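Local coordinates for protein spherulin-4 (Aspergillus clavatus, PDB 5C5G) that is a glycoside hydrolase with a beta/alpha barrel that binds N-acetyl-D-galactosamine and probably acts on galactosaminogalactan, at residues Leu14-Tyr17 against Gly21-Asp24; Pro25-Ile30 against Ile62-Ser67; Arg84-Val89 against Arg131-Val136; Arg91-Tyr96 against Ile113-Thr118. All coordinates share one frame; numbering follows the deposited sequence.

Contact 1 of 4, residues Leu14-Tyr17 against Gly21-Asp24. With EDO (1,2-ethanediol), chain B.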
loop_
_atom_site.group_PDB
_atom_site.type_symbol
_atom_site.label_atom_id
_atom_site.label_comp_id
_atom_site.label_asym_id
_atom_site.label_seq_id
_atom_site.Cartn_x
_atom_site.Cartn_y
_atom_site.Cartn_z
ATOM N N LEU A 14 -0.098 -5.376 -4.574
ATOM C CA LEU A 14 -0.469 -6.162 -5.741
ATOM C C LEU A 14 0.764 -6.808 -6.334
ATOM O O LEU A 14 1.250 -6.419 -7.400
ATOM C CB LEU A 14 -1.195 -5.286 -6.768
ATOM C CG LEU A 14 -1.779 -6.014 -7.975
ATOM C CD1 LEU A 14 -2.862 -6.976 -7.531
ATOM C CD2 LEU A 14 -2.331 -5.035 -8.978
ATOM N N TYR A 15 1.294 -7.789 -5.621
ATOM C CA TYR A 15 2.524 -8.458 -6.049
ATOM C C TYR A 15 2.147 -9.751 -6.772
ATOM O O TYR A 15 2.796 -10.785 -6.629
ATOM C CB TYR A 15 3.474 -8.724 -4.870
ATOM C CG TYR A 15 3.763 -7.516 -3.998
ATOM C CD1 TYR A 15 3.512 -6.217 -4.439
ATOM C CD2 TYR A 15 4.240 -7.681 -2.713
ATOM C CE1 TYR A 15 3.764 -5.136 -3.637
ATOM C CE2 TYR A 15 4.493 -6.585 -1.889
ATOM C CZ TYR A 15 4.231 -5.313 -2.367
ATOM O OH TYR A 15 4.458 -4.225 -1.553
ATOM N N VAL A 16 1.036 -9.685 -7.479
ATOM C CA VAL A 16 0.556 -10.710 -8.381
ATOM C C VAL A 16 1.146 -10.428 -9.744
ATOM O O VAL A 16 1.028 -9.323 -10.237
ATOM C CB VAL A 16 -0.983 -10.572 -8.506
ATOM C CG1 VAL A 16 -1.554 -11.600 -9.442
ATOM C CG2 VAL A 16 -1.659 -10.665 -7.132
ATOM N N TYR A 17 1.778 -11.416 -10.365
ATOM C CA TYR A 17 2.321 -11.184 -11.690
ATOM C C TYR A 17 1.172 -10.970 -12.698
ATOM O O TYR A 17 0.222 -11.743 -12.713
ATOM C CB TYR A 17 3.210 -12.344 -12.134
ATOM C CG TYR A 17 3.823 -12.063 -13.473
ATOM C CD1 TYR A 17 4.917 -11.225 -13.579
ATOM C CD2 TYR A 17 3.273 -12.582 -14.638
ATOM C CE1 TYR A 17 5.459 -10.915 -14.798
ATOM C CE2 TYR A 17 3.820 -12.284 -15.871
ATOM C CZ TYR A 17 4.914 -11.449 -15.939
ATOM O OH TYR A 17 5.462 -11.132 -17.154
ATOM N N GLY A 21 -5.550 -11.821 -17.247
ATOM C CA GLY A 21 -6.590 -12.210 -16.313
ATOM C C GLY A 21 -6.205 -12.165 -14.844
ATOM O O GLY A 21 -7.088 -12.163 -13.980
ATOM N N ALA A 22 -4.909 -12.082 -14.533
ATOM C CA ALA A 22 -4.466 -12.231 -13.153
ATOM C C ALA A 22 -4.965 -11.120 -12.239
ATOM O O ALA A 22 -5.172 -11.342 -11.045
ATOM C CB ALA A 22 -2.949 -12.324 -13.074
ATOM N N TRP A 23 -5.104 -9.909 -12.773
ATOM C CA TRP A 23 -5.546 -8.774 -11.983
ATOM C C TRP A 23 -7.063 -8.572 -12.030
ATOM O O TRP A 23 -7.570 -7.628 -11.417
ATOM C CB TRP A 23 -4.802 -7.513 -12.424
ATOM C CG TRP A 23 -3.361 -7.490 -12.021
ATOM C CD1 TRP A 23 -2.680 -8.443 -11.332
ATOM C CD2 TRP A 23 -2.430 -6.439 -12.279
ATOM N NE1 TRP A 23 -1.373 -8.046 -11.135
ATOM C CE2 TRP A 23 -1.195 -6.819 -11.711
ATOM C CE3 TRP A 23 -2.520 -5.208 -12.934
ATOM C CZ2 TRP A 23 -0.061 -6.012 -11.777
ATOM C CZ3 TRP A 23 -1.391 -4.404 -12.997
ATOM C CH2 TRP A 23 -0.180 -4.814 -12.425
ATOM N N ASP A 24 -7.778 -9.472 -12.701
ATOM C CA ASP A 24 -9.218 -9.336 -12.844
ATOM C C ASP A 24 -9.950 -9.211 -11.510
ATOM O O ASP A 24 -10.873 -8.419 -11.406
ATOM C CB ASP A 24 -9.812 -10.507 -13.633
ATOM C CG ASP A 24 -9.576 -10.404 -15.143
ATOM O OD1 ASP A 24 -8.857 -9.499 -15.610
ATOM O OD2 ASP A 24 -10.126 -11.252 -15.873
HETATM C C1 EDO B . 2.547 -4.664 2.311
HETATM O O1 EDO B . 2.906 -3.870 3.455
HETATM C C2 EDO B . 3.691 -5.520 1.769
HETATM O O2 EDO B . 4.701 -4.731 1.119
#
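Tyr17 and Ala22 bring the two backbones to 7.0 Å between their CA atoms, where residues 21-24 fold into a type I beta turn closed by Asp24 N on Gly21 O and facing the irregular chain of residues 14-17. Trp23 does most of the work across the gap. Trp23 NE1 donates to Val16 O over 2.9 Å, with an N-H...O angle of 160°; the oxygen lies close to the indole plane, whereas the nitrogen stands above the carbonyl plane instead of on a lone pair. This bond satisfies the polar atom of a buried ring and helps fix its rotation. Leu14 covers one face of the indole: with CG anti to the backbone N (chi1 -173°), Leu14 CD2 lies over the six-membered ring of Trp23, 3.6 Å from its centroid, in a CH-pi contact. Val16 CG1 adds a third touch, 3.8 Å from Trp23 CD1 on the pyrrole part, and also meets Ala22 CB. Ala22 CB in turn sits 3.2 Å from Tyr17 O. Beyond the segments, Ile62 and Leu65 of helix 56-66 pack on the indole, while Tyr17 OH is bonded to Asp55 and Asn57. Tyr15 turns away from the turn, and its OH makes a 2.7 Å hydrogen bond with O2 of an ethanediol, probably from the crystallisation liquor. Tyr15 binds N-acetyl-D-galactosamine, and this loop, running from the C-terminal end of strand 9-13 to helix 24-32, occupies the place where TIM barrels carry their active sites.

Contact 2 of 4, residues Pro25-Ile30 against Ile62-Ser67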
loop_
_atom_site.group_PDB
_atom_site.type_symbol
_atom_site.label_atom_id
_atom_site.label_comp_id
_atom_site.label_asym_id
_atom_site.label_seq_id
_atom_site.Cartn_x
_atom_site.Cartn_y
_atom_site.Cartn_z
ATOM N N PRO A 25 -9.552 -9.977 -10.480
ATOM C CA PRO A 25 -10.317 -9.840 -9.231
ATOM C C PRO A 25 -10.195 -8.456 -8.609
ATOM O O PRO A 25 -11.102 -8.028 -7.890
ATOM C CB PRO A 25 -9.691 -10.899 -8.320
ATOM C CG PRO A 25 -9.148 -11.924 -9.252
ATOM C CD PRO A 25 -8.623 -11.113 -10.420
ATOM N N LEU A 26 -9.102 -7.757 -8.886
ATOM C CA LEU A 26 -8.951 -6.393 -8.424
ATOM C C LEU A 26 -9.767 -5.456 -9.306
ATOM O O LEU A 26 -10.513 -4.599 -8.807
ATOM C CB LEU A 26 -7.477 -5.971 -8.399
ATOM C CG LEU A 26 -7.234 -4.490 -8.108
ATOM C CD1 LEU A 26 -7.784 -4.076 -6.763
ATOM C CD2 LEU A 26 -5.755 -4.188 -8.174
ATOM N N GLU A 27 -9.659 -5.605 -10.616
ATOM C CA GLU A 27 -10.408 -4.715 -11.476
ATOM C C GLU A 27 -11.893 -4.858 -11.208
ATOM O O GLU A 27 -12.634 -3.876 -11.249
ATOM C CB GLU A 27 -10.101 -4.956 -12.945
ATOM C CG GLU A 27 -10.623 -3.823 -13.813
ATOM C CD GLU A 27 -10.324 -3.997 -15.269
ATOM O OE1 GLU A 27 -9.583 -4.939 -15.631
ATOM O OE2 GLU A 27 -10.844 -3.184 -16.052
ATOM N N ASP A 28 -12.334 -6.081 -10.928
ATOM C CA ASP A 28 -13.751 -6.317 -10.692
ATOM C C ASP A 28 -14.262 -5.531 -9.484
ATOM O O ASP A 28 -15.330 -4.926 -9.559
ATOM C CB ASP A 28 -14.034 -7.803 -10.524
ATOM C CG ASP A 28 -13.953 -8.577 -11.847
ATOM O OD1 ASP A 28 -13.937 -7.953 -12.929
ATOM O OD2 ASP A 28 -13.922 -9.823 -11.797
ATOM N N VAL A 29 -13.518 -5.509 -8.384
ATOM C CA VAL A 29 -13.990 -4.768 -7.218
ATOM C C VAL A 29 -13.807 -3.256 -7.388
ATOM O O VAL A 29 -14.619 -2.487 -6.875
ATOM C CB VAL A 29 -13.349 -5.255 -5.893
ATOM C CG1 VAL A 29 -13.681 -6.713 -5.650
ATOM C CG2 VAL A 29 -11.840 -5.028 -5.871
ATOM N N ILE A 30 -12.791 -2.829 -8.127
ATOM C CA ILE A 30 -12.625 -1.412 -8.406
ATOM C C ILE A 30 -13.839 -0.895 -9.183
ATOM O O ILE A 30 -14.364 0.183 -8.893
ATOM C CB ILE A 30 -11.343 -1.136 -9.215
ATOM C CG1 ILE A 30 -10.114 -1.382 -8.347
ATOM C CG2 ILE A 30 -11.335 0.295 -9.780
ATOM C CD1 ILE A 30 -8.822 -1.502 -9.159
ATOM N N ILE A 62 -0.939 -2.252 -16.328
ATOM C CA ILE A 62 -0.890 -1.058 -15.501
ATOM C C ILE A 62 -1.823 0.047 -16.001
ATOM O O ILE A 62 -2.572 0.605 -15.210
ATOM C CB ILE A 62 0.551 -0.553 -15.325
ATOM C CG1 ILE A 62 1.286 -1.482 -14.359
ATOM C CG2 ILE A 62 0.584 0.894 -14.819
ATOM C CD1 ILE A 62 2.788 -1.318 -14.386
ATOM N N PRO A 63 -1.801 0.375 -17.302
ATOM C CA PRO A 63 -2.701 1.435 -17.773
ATOM C C PRO A 63 -4.181 1.139 -17.552
ATOM O O PRO A 63 -4.971 2.073 -17.387
ATOM C CB PRO A 63 -2.372 1.524 -19.272
ATOM C CG PRO A 63 -0.975 1.076 -19.355
ATOM C CD PRO A 63 -0.870 -0.044 -18.365
ATOM N N LYS A 64 -4.559 -0.133 -17.556
ATOM C CA LYS A 64 -5.948 -0.493 -17.291
ATOM C C LYS A 64 -6.363 -0.088 -15.881
ATOM O O LYS A 64 -7.460 0.425 -15.674
ATOM C CB LYS A 64 -6.177 -1.988 -17.504
ATOM C CG LYS A 64 -6.023 -2.402 -18.956
ATOM C CD LYS A 64 -5.840 -3.906 -19.125
ATOM C CE LYS A 64 -6.983 -4.697 -18.526
ATOM N NZ LYS A 64 -6.736 -6.162 -18.638
ATOM N N LEU A 65 -5.488 -0.317 -14.911
ATOM C CA LEU A 65 -5.799 0.087 -13.540
ATOM C C LEU A 65 -5.724 1.589 -13.390
ATOM O O LEU A 65 -6.551 2.191 -12.701
ATOM C CB LEU A 65 -4.855 -0.563 -12.522
ATOM C CG LEU A 65 -4.885 -2.082 -12.388
ATOM C CD1 LEU A 65 -3.978 -2.504 -11.257
ATOM C CD2 LEU A 65 -6.291 -2.618 -12.165
ATOM N N ALA A 66 -4.725 2.198 -14.019
ATOM C CA ALA A 66 -4.519 3.639 -13.919
ATOM C C ALA A 66 -5.704 4.419 -14.483
ATOM O O ALA A 66 -5.925 5.561 -14.108
ATOM C CB ALA A 66 -3.245 4.039 -14.635
ATOM N N SER A 67 -6.469 3.800 -15.376
ATOM C CA SER A 67 -7.616 4.457 -15.990
ATOM C C SER A 67 -8.774 4.709 -15.024
ATOM O O SER A 67 -9.667 5.498 -15.327
ATOM C CB SER A 67 -8.114 3.630 -17.178
ATOM O OG SER A 67 -8.837 2.491 -16.750
#
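Neighbouring outer helices of the beta/alpha barrel, 24-32 and 56-66, meet through Leu26 and Ile30 of the first and Leu65 of the second. The short segments 25-30 and 62-66 run nearly parallel, 15° apart in direction, with their axes 11.1 Å from each other at closest approach. At that spacing the side chains bridge the gap chiefly through Leu65, which spreads its two methyls between two partners. CD1 of Leu65 lies 3.9 Å from Leu26 CD2, and CD2 of Leu65 lies 4.1 Å from Ile30 CD1, each pair of side chains crossing at about a right angle. Because Leu26 and Ile30 are one helical turn apart, the forked end of Leu65 reaches both along a single face of helix 24-32. This is how successive helices of a TIM barrel pack around its strands: Leu26 and Ile30 also touch Val40 and Phe38, respectively, of strand 38-42 beneath. Further out, Glu27 extends with CG anti to its N (chi1 -166°) and crosses the bent chain of Lys64. Glu27 OE1 comes to 3.9 Å from Lys64 CE, but stays 4.3 Å from Lys64 NZ, beyond a salt bridge. The stronger partners lie elsewhere, Tyr68 for Glu27 OE2 and Glu61 for Lys64 NZ.

Contact 3 of 4, residues Arg84-Val89 against Arg131-Val136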
loop_
_atom_site.group_PDB
_atom_site.type_symbol
_atom_site.label_atom_id
_atom_site.label_comp_id
_atom_site.label_asym_id
_atom_site.label_seq_id
_atom_site.Cartn_x
_atom_site.Cartn_y
_atom_site.Cartn_z
ATOM N N ARG A 84 20.107 1.325 2.218
ATOM C CA ARG A 84 20.328 1.299 0.789
ATOM C C ARG A 84 20.812 2.667 0.343
ATOM O O ARG A 84 20.260 3.697 0.752
ATOM C CB ARG A 84 19.037 0.918 0.064
ATOM C CG ARG A 84 19.229 0.703 -1.414
ATOM C CD ARG A 84 18.002 0.071 -2.004
ATOM N NE ARG A 84 18.175 -0.153 -3.437
ATOM C CZ ARG A 84 17.299 0.154 -4.386
ATOM N NH1 ARG A 84 16.143 0.714 -4.099
ATOM N NH2 ARG A 84 17.584 -0.101 -5.656
ATOM N N ASN A 85 21.846 2.674 -0.490
ATOM C CA ASN A 85 22.401 3.910 -1.013
ATOM C C ASN A 85 21.299 4.772 -1.607
ATOM O O ASN A 85 20.512 4.305 -2.420
ATOM C CB ASN A 85 23.447 3.588 -2.082
ATOM C CG ASN A 85 24.303 4.780 -2.440
ATOM O OD1 ASN A 85 23.801 5.873 -2.702
ATOM N ND2 ASN A 85 25.614 4.574 -2.449
ATOM N N ILE A 86 21.232 6.023 -1.181
ATOM C CA ILE A 86 20.134 6.886 -1.566
ATOM C C ILE A 86 20.132 7.145 -3.077
ATOM O O ILE A 86 19.061 7.356 -3.666
ATOM C CB ILE A 86 20.136 8.193 -0.730
ATOM C CG1 ILE A 86 18.760 8.860 -0.813
ATOM C CG2 ILE A 86 21.278 9.119 -1.150
ATOM C CD1 ILE A 86 18.519 9.913 0.262
ATOM N N SER A 87 21.294 7.097 -3.721
ATOM C CA SER A 87 21.323 7.274 -5.165
ATOM C C SER A 87 20.629 6.114 -5.885
ATOM O O SER A 87 20.036 6.311 -6.945
ATOM C CB SER A 87 22.757 7.440 -5.675
ATOM O OG SER A 87 23.503 6.251 -5.491
ATOM N N GLU A 88 20.682 4.917 -5.304
ATOM C CA GLU A 88 20.026 3.756 -5.898
ATOM C C GLU A 88 18.525 3.835 -5.672
ATOM O O GLU A 88 17.727 3.522 -6.555
ATOM C CB GLU A 88 20.600 2.465 -5.315
ATOM C CG GLU A 88 22.061 2.253 -5.691
ATOM C CD GLU A 88 22.726 1.130 -4.921
ATOM O OE1 GLU A 88 22.007 0.265 -4.378
ATOM O OE2 GLU A 88 23.974 1.120 -4.860
ATOM N N VAL A 89 18.133 4.290 -4.492
ATOM C CA VAL A 89 16.724 4.518 -4.216
ATOM C C VAL A 89 16.182 5.563 -5.200
ATOM O O VAL A 89 15.119 5.391 -5.793
ATOM C CB VAL A 89 16.513 4.976 -2.768
ATOM C CG1 VAL A 89 15.072 5.302 -2.512
ATOM C CG2 VAL A 89 16.980 3.899 -1.796
ATOM N N ARG A 131 13.240 12.298 4.729
ATOM C CA ARG A 131 12.740 13.590 4.266
ATOM C C ARG A 131 13.238 13.908 2.862
ATOM O O ARG A 131 12.495 14.451 2.028
ATOM C CB ARG A 131 13.138 14.702 5.240
ATOM C CG ARG A 131 12.287 14.728 6.516
ATOM C CD ARG A 131 12.900 15.616 7.623
ATOM N NE ARG A 131 13.032 17.050 7.307
ATOM C CZ ARG A 131 12.044 17.936 7.393
ATOM N NH1 ARG A 131 10.823 17.542 7.724
ATOM N NH2 ARG A 131 12.271 19.222 7.131
ATOM N N GLU A 132 14.494 13.574 2.588
ATOM C CA GLU A 132 15.030 13.760 1.250
ATOM C C GLU A 132 14.248 12.929 0.237
ATOM O O GLU A 132 13.922 13.402 -0.850
ATOM C CB GLU A 132 16.521 13.409 1.182
ATOM C CG GLU A 132 17.091 13.597 -0.215
ATOM C CD GLU A 132 18.598 13.586 -0.288
ATOM O OE1 GLU A 132 19.264 13.616 0.766
ATOM O OE2 GLU A 132 19.116 13.558 -1.425
ATOM N N LEU A 133 13.943 11.690 0.578
ATOM C CA LEU A 133 13.169 10.851 -0.324
ATOM C C LEU A 133 11.803 11.432 -0.608
ATOM O O LEU A 133 11.343 11.376 -1.747
ATOM C CB LEU A 133 13.040 9.430 0.209
ATOM C CG LEU A 133 14.343 8.632 0.221
ATOM C CD1 LEU A 133 14.054 7.224 0.728
ATOM C CD2 LEU A 133 15.037 8.587 -1.149
ATOM N N THR A 134 11.144 11.970 0.403
ATOM C CA THR A 134 9.866 12.622 0.179
ATOM C C THR A 134 10.022 13.823 -0.745
ATOM O O THR A 134 9.200 14.028 -1.647
ATOM C CB THR A 134 9.193 12.968 1.512
ATOM O OG1 THR A 134 8.753 11.734 2.074
ATOM C CG2 THR A 134 7.989 13.875 1.323
ATOM N N ASP A 135 11.064 14.622 -0.540
ATOM C CA ASP A 135 11.319 15.745 -1.439
ATOM C C ASP A 135 11.503 15.284 -2.881
ATOM O O ASP A 135 11.021 15.916 -3.813
ATOM C CB ASP A 135 12.557 16.534 -0.981
ATOM C CG ASP A 135 12.294 17.402 0.238
ATOM O OD1 ASP A 135 11.117 17.596 0.611
ATOM O OD2 ASP A 135 13.282 17.908 0.808
ATOM N N VAL A 136 12.211 14.184 -3.064
ATOM C CA VAL A 136 12.404 13.637 -4.399
ATOM C C VAL A 136 11.076 13.216 -5.013
ATOM O O VAL A 136 10.772 13.556 -6.162
ATOM C CB VAL A 136 13.398 12.455 -4.397
ATOM C CG1 VAL A 136 13.481 11.803 -5.778
ATOM C CG2 VAL A 136 14.775 12.925 -3.962
#
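Ile86 and Val89 carry the first turn of helix 86-103 against Leu133 and Glu132 of helix 124-139, the next helix around the outside of the beta/alpha barrel. Just before that turn, Arg84 reaches forward to Asp92 in a salt bridge and back to Ala78 O, and Asn85 occupies the N-cap. Asn85 OD1 accepts the Ser87 backbone N at 3.0 Å in a capping bond and takes a second bond from Ser87 OG, which stands well above the amide carbonyl plane. Ile86 is the first residue to cross the gap. Its CG1 lies anti to the backbone N (chi1 -162°), which carries the longer branch across to helix 124-139. Ile86 CG1 lies 3.7 Å from Leu133 CD2, the two side chains running past each other in opposite directions, while Ile86 CD1 continues to the Glu132 carboxylate and rests 3.7 Å from Glu132 CD. One turn later comes Val89, deeper in the interface and backed by Val77 of strand 71-78 and Phe115 of strand 112-116. It meets Leu133 at about a right angle, and its CG1 fits against both methyls of the leucine, 3.6 Å from Leu133 CD2 and 3.9 Å from Leu133 CD1.

Contact 4 of 4, residues Arg91-Tyr96 against Ile113-Thr118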
loop_
_atom_site.group_PDB
_atom_site.type_symbol
_atom_site.label_atom_id
_atom_site.label_comp_id
_atom_site.label_asym_id
_atom_site.label_seq_id
_atom_site.Cartn_x
_atom_site.Cartn_y
_atom_site.Cartn_z
ATOM N N ARG A 91 17.335 6.323 -8.171
ATOM C CA ARG A 91 17.240 5.749 -9.514
ATOM C C ARG A 91 15.897 5.051 -9.675
ATOM O O ARG A 91 15.222 5.193 -10.700
ATOM C CB ARG A 91 18.387 4.777 -9.796
ATOM C CG ARG A 91 18.268 4.060 -11.138
ATOM C CD ARG A 91 17.489 2.753 -11.041
ATOM N NE ARG A 91 17.329 2.149 -12.357
ATOM C CZ ARG A 91 16.506 1.142 -12.613
ATOM N NH1 ARG A 91 16.421 0.658 -13.841
ATOM N NH2 ARG A 91 15.793 0.597 -11.637
ATOM N N ASP A 92 15.474 4.305 -8.671
ATOM C CA ASP A 92 14.224 3.575 -8.783
ATOM C C ASP A 92 13.036 4.541 -8.840
ATOM O O ASP A 92 12.111 4.364 -9.637
ATOM C CB ASP A 92 14.047 2.580 -7.633
ATOM C CG ASP A 92 14.954 1.378 -7.746
ATOM O OD1 ASP A 92 15.556 1.147 -8.817
ATOM O OD2 ASP A 92 15.071 0.643 -6.738
ATOM N N ILE A 93 13.033 5.568 -7.989
ATOM C CA ILE A 93 11.963 6.561 -8.019
ATOM C C ILE A 93 11.872 7.178 -9.409
ATOM O O ILE A 93 10.781 7.312 -9.986
ATOM C CB ILE A 93 12.226 7.682 -6.993
ATOM C CG1 ILE A 93 12.186 7.134 -5.558
ATOM C CG2 ILE A 93 11.203 8.794 -7.158
ATOM C CD1 ILE A 93 12.730 8.114 -4.520
ATOM N N GLU A 94 13.011 7.601 -9.931
ATOM C CA GLU A 94 13.063 8.279 -11.222
ATOM C C GLU A 94 12.663 7.363 -12.369
ATOM O O GLU A 94 12.132 7.814 -13.376
ATOM C CB GLU A 94 14.448 8.877 -11.446
ATOM C CG GLU A 94 14.673 10.057 -10.504
ATOM C CD GLU A 94 16.016 10.714 -10.654
ATOM O OE1 GLU A 94 16.888 10.141 -11.338
ATOM O OE2 GLU A 94 16.186 11.817 -10.082
ATOM N N THR A 95 12.931 6.079 -12.233
ATOM C CA THR A 95 12.549 5.109 -13.256
ATOM C C THR A 95 11.029 5.055 -13.349
ATOM O O THR A 95 10.459 5.197 -14.429
ATOM C CB THR A 95 13.153 3.721 -12.945
ATOM O OG1 THR A 95 14.589 3.811 -12.947
ATOM C CG2 THR A 95 12.744 2.706 -13.982
ATOM N N TYR A 96 10.348 4.871 -12.224
ATOM C CA TYR A 96 8.884 4.915 -12.246
ATOM C C TYR A 96 8.382 6.241 -12.801
ATOM O O TYR A 96 7.431 6.278 -13.598
ATOM C CB TYR A 96 8.305 4.749 -10.847
ATOM C CG TYR A 96 8.332 3.358 -10.246
ATOM C CD1 TYR A 96 7.601 2.308 -10.784
ATOM C CD2 TYR A 96 9.091 3.107 -9.113
ATOM C CE1 TYR A 96 7.616 1.058 -10.214
ATOM C CE2 TYR A 96 9.119 1.871 -8.532
ATOM C CZ TYR A 96 8.371 0.835 -9.079
ATOM O OH TYR A 96 8.362 -0.425 -8.544
ATOM N N ILE A 113 5.050 6.696 -4.527
ATOM C CA ILE A 113 6.017 5.666 -4.219
ATOM C C ILE A 113 5.708 5.046 -2.869
ATOM O O ILE A 113 5.371 5.740 -1.895
ATOM C CB ILE A 113 7.451 6.246 -4.196
ATOM C CG1 ILE A 113 7.825 6.829 -5.576
ATOM C CG2 ILE A 113 8.465 5.216 -3.754
ATOM C CD1 ILE A 113 7.921 5.837 -6.722
ATOM N N PHE A 114 5.846 3.723 -2.840
ATOM C CA PHE A 114 5.757 2.901 -1.633
ATOM C C PHE A 114 7.170 2.473 -1.269
ATOM O O PHE A 114 7.785 1.700 -2.002
ATOM C CB PHE A 114 4.892 1.679 -1.942
ATOM C CG PHE A 114 4.821 0.659 -0.842
ATOM C CD1 PHE A 114 3.913 0.784 0.184
ATOM C CD2 PHE A 114 5.645 -0.464 -0.857
ATOM C CE1 PHE A 114 3.821 -0.185 1.180
ATOM C CE2 PHE A 114 5.546 -1.434 0.131
ATOM C CZ PHE A 114 4.641 -1.296 1.141
ATOM N N PHE A 115 7.696 2.995 -0.163
ATOM C CA PHE A 115 9.050 2.692 0.304
ATOM C C PHE A 115 8.984 1.540 1.283
ATOM O O PHE A 115 8.471 1.684 2.403
ATOM C CB PHE A 115 9.669 3.904 0.975
ATOM C CG PHE A 115 9.982 5.032 0.029
ATOM C CD1 PHE A 115 11.044 4.912 -0.869
ATOM C CD2 PHE A 115 9.257 6.205 0.044
ATOM C CE1 PHE A 115 11.365 5.941 -1.738
ATOM C CE2 PHE A 115 9.566 7.248 -0.832
ATOM C CZ PHE A 115 10.632 7.117 -1.723
ATOM N N ASP A 116 9.507 0.393 0.887
ATOM C CA ASP A 116 9.514 -0.780 1.750
ATOM C C ASP A 116 10.709 -0.763 2.685
ATOM O O ASP A 116 11.755 -0.174 2.398
ATOM C CB ASP A 116 9.495 -2.056 0.918
ATOM C CG ASP A 116 8.940 -3.247 1.670
ATOM O OD1 ASP A 116 8.290 -3.075 2.732
ATOM O OD2 ASP A 116 9.159 -4.376 1.212
ATOM N N GLU A 117 10.510 -1.393 3.826
ATOM C CA GLU A 117 11.555 -1.614 4.822
ATOM C C GLU A 117 12.102 -0.323 5.382
ATOM O O GLU A 117 13.305 -0.166 5.544
ATOM C CB GLU A 117 12.722 -2.414 4.234
ATOM C CG GLU A 117 12.324 -3.672 3.499
ATOM C CD GLU A 117 13.414 -4.176 2.544
ATOM O OE1 GLU A 117 14.091 -3.355 1.861
ATOM O OE2 GLU A 117 13.583 -5.407 2.475
ATOM N N THR A 118 11.248 0.620 5.706
ATOM C CA THR A 118 11.731 1.810 6.387
ATOM C C THR A 118 12.009 1.439 7.855
ATOM O O THR A 118 11.416 0.514 8.399
ATOM C CB THR A 118 10.724 2.952 6.285
ATOM O OG1 THR A 118 9.458 2.507 6.778
ATOM C CG2 THR A 118 10.590 3.413 4.840
#
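Apolar contacts alone join Ile93 and Tyr96 of helix 86-103 to Ile113 and Phe115 of strand 112-116, whose segment axes run 154° apart in direction and approach to 10.3 Å. Ile93 meets the rim of Phe115: CG1 of Ile93 stands anti to the carbonyl carbon (chi1 -65°), which brings Ile93 CD1 into the plane of the ring, 3.6 Å from Phe115 CZ. The phenyl is held from another side by its own strand, since Ile113 CG2 sits over the ring centre. The other branch of Ile113 ends in CD1, 3.8 Å from Tyr96 CD2, and Ile93 CG2 makes a looser touch on Ile113 CG1.

Polar bonds stay within each segment or leave the contact. Arg91 NH2 pairs with Asp92 OD1 in a salt bridge of 2.9 Å, in the guanidinium plane. Arg91 O takes both Thr95 N and Thr95 OG1, which arrive from opposite faces of the carbonyl. Tyr96 OH bonds to Tyr76 O, and Asp116 OD2 bonds to Tyr76 OH. Asp116 and Tyr76 both bind N-acetyl-D-galactosamine. Helix on strand in this way is the packing of a beta-alpha-beta unit, 71-78, 86-103 and 112-116, in a TIM barrel with its sugar site at the strand's C-terminal end.

In the fold
From the N terminus, contact 1 closes a short loop between strand 9-13 and helix 24-32. Contact 2 opens immediately afterwards and spans strand 38-42 to join that helix to helix 56-66; the two share one apolar cluster, with Leu14 and Trp23 touching Leu65. Farther along the chain, contact 3 closes a longer loop between helices 86-103 and 124-139, and contact 4 falls wholly within it, tying the first of these helices to strand 112-116. Contacts 3 and 4 thus share helix 86-103 and meet around Phe115. Although contacts 1 and 4 are centred about 20 Å apart, Tyr15, itself part of the sugar site, touches Phe114.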